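Local structure of 2-c-methyl-d-erythritol 4-phosphate cytidylyltransferase (Streptococcus pneumoniae, 2VSH) at residues Lys177-Met180 and Asp181-Ser185. The protein catalyses the transfer of the cytidylyl group of CTP to D-ribitol 5-phosphate, giving the CDP-activated ribitol used for teichoic acid precursors. Numbering follows the deposited sequence.
Sequences KDFM and DLYGS
An amphipathic helix with an i/i+4 pair on each side of it, Lys177 with Asp181 and Phe179 with Tyr183, runs through this stretch, residues 176-184. On the exposed side Lys177 NZ forms a salt bridge of 2.8 Å with Asp181 OD2, meeting the syn lone pair of that oxygen. The lysine chain leaves with CG anti to the backbone N (chi1 -169°) and stays extended until it bends at chi4, which turns the ammonium group onto the carboxylate. The same OD2 also accepts a hydrogen bond from a water at 2.5 Å, and this water donates as well to Asp178 OD1 at 2.9 Å; bridging the two acids in this way probably eases the repulsion between them. On the buried side the side chains of Phe179 and Tyr183 run together in one direction. Their ring planes differ by only 15°, yet they are so displaced that little of one ring lies over the other, with ring centroids 5.3 Å from each other. Instead, Tyr183 CB sits over one face of the Phe179 ring, toward its rim, in a CH-pi contact 4.2 Å from the centroid. In the GT-A-like nucleotidyltransferase fold this helix directly follows sheet strand 165-175 and packs against helix 86-100, where Phe179 meets Ile90 and Ile94. The Tyr183 hydroxyl makes a weak hydrogen bond to Thr88, part of the probable CTP site. Regular i/i+4 backbone bonds continue to Gly184 N, 2.9 Å from Met180 O. Beyond it, Ser185 OG donates to Leu182 O at 2.7 Å, joining Ser185 N on the same face of that carbonyl.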
loop_
_atom_site.group_PDB
_atom_site.type_symbol
_atom_site.label_atom_id
_atom_site.label_comp_id
_atom_site.label_asym_id
_atom_site.label_seq_id
_atom_site.Cartn_x
_atom_site.Cartn_y
_atom_site.Cartn_z
ATOM N N LYS A 177 15.002 -25.539 -10.121
ATOM C CA LYS A 177 15.514 -25.636 -11.499
ATOM C C LYS A 177 14.786 -24.665 -12.419
ATOM O O LYS A 177 15.434 -23.987 -13.236
ATOM C CB LYS A 177 15.391 -27.071 -12.040
ATOM C CG LYS A 177 16.136 -27.344 -13.360
ATOM C CD LYS A 177 15.772 -28.726 -13.929
ATOM C CE LYS A 177 16.487 -29.056 -15.267
ATOM N NZ LYS A 177 16.178 -28.136 -16.410
ATOM N N ASP A 178 13.458 -24.581 -12.262
ATOM C CA ASP A 178 12.637 -23.677 -13.055
ATOM C C ASP A 178 13.071 -22.224 -12.897
ATOM O O ASP A 178 13.224 -21.515 -13.898
ATOM C CB ASP A 178 11.158 -23.809 -12.709
ATOM C CG ASP A 178 10.511 -25.026 -13.348
ATOM O OD1 ASP A 178 11.233 -25.851 -13.961
ATOM O OD2 ASP A 178 9.281 -25.148 -13.227
ATOM N N PHE A 179 13.273 -21.776 -11.658
ATOM C CA PHE A 179 13.770 -20.420 -11.442
ATOM C C PHE A 179 15.139 -20.215 -12.094
ATOM O O PHE A 179 15.364 -19.194 -12.739
ATOM C CB PHE A 179 13.843 -20.067 -9.953
ATOM C CG PHE A 179 14.446 -18.717 -9.689
ATOM C CD1 PHE A 179 15.828 -18.574 -9.553
ATOM C CD2 PHE A 179 13.636 -17.583 -9.594
ATOM C CE1 PHE A 179 16.399 -17.332 -9.310
ATOM C CE2 PHE A 179 14.198 -16.330 -9.349
ATOM C CZ PHE A 179 15.580 -16.202 -9.217
ATOM N N MET A 180 16.054 -21.167 -11.909
ATOM C CA MET A 180 17.386 -21.052 -12.510
ATOM C C MET A 180 17.351 -20.921 -14.023
ATOM O O MET A 180 17.981 -20.024 -14.579
ATOM C CB MET A 180 18.301 -22.209 -12.093
ATOM C CG MET A 180 18.531 -22.272 -10.591
ATOM S SD MET A 180 19.501 -20.889 -9.933
ATOM C CE MET A 180 21.164 -21.526 -10.160
ATOM N N ASP A 181 16.616 -21.815 -14.686
ATOM C CA ASP A 181 16.474 -21.764 -16.130
ATOM C C ASP A 181 15.927 -20.428 -16.659
ATOM O O ASP A 181 16.489 -19.852 -17.585
ATOM C CB ASP A 181 15.620 -22.944 -16.615
ATOM C CG ASP A 181 16.326 -24.283 -16.434
ATOM O OD1 ASP A 181 17.561 -24.269 -16.219
ATOM O OD2 ASP A 181 15.663 -25.340 -16.509
ATOM N N LEU A 182 14.841 -19.940 -16.067
ATOM C CA LEU A 182 14.203 -18.709 -16.534
ATOM C C LEU A 182 15.031 -17.465 -16.226
ATOM O O LEU A 182 15.176 -16.587 -17.072
ATOM C CB LEU A 182 12.819 -18.559 -15.908
ATOM C CG LEU A 182 11.764 -19.576 -16.314
ATOM C CD1 LEU A 182 10.480 -19.179 -15.640
ATOM C CD2 LEU A 182 11.606 -19.639 -17.850
ATOM N N TYR A 183 15.545 -17.389 -15.000
ATOM C CA TYR A 183 16.392 -16.276 -14.581
ATOM C C TYR A 183 17.659 -16.219 -15.407
ATOM O O TYR A 183 18.119 -15.134 -15.765
ATOM C CB TYR A 183 16.731 -16.430 -13.104
ATOM C CG TYR A 183 17.602 -15.337 -12.523
ATOM C CD1 TYR A 183 17.110 -14.048 -12.341
ATOM C CD2 TYR A 183 18.915 -15.603 -12.139
ATOM C CE1 TYR A 183 17.909 -13.050 -11.796
ATOM C CE2 TYR A 183 19.718 -14.602 -11.584
ATOM C CZ TYR A 183 19.210 -13.338 -11.423
ATOM O OH TYR A 183 20.008 -12.355 -10.877
ATOM N N GLY A 184 18.209 -17.398 -15.719
ATOM C CA GLY A 184 19.427 -17.517 -16.504
ATOM C C GLY A 184 19.281 -17.013 -17.922
ATOM O O GLY A 184 20.271 -16.688 -18.557
ATOM N N SER A 185 18.041 -16.951 -18.412
ATOM C CA SER A 185 17.761 -16.547 -19.792
ATOM C C SER A 185 17.636 -15.028 -19.947
ATOM O O SER A 185 17.352 -14.539 -21.043
ATOM C CB SER A 185 16.479 -17.222 -20.293
ATOM O OG SER A 185 15.340 -16.556 -19.766
HETATM O O HOH W 1 13.227 -25.897 -16.090
#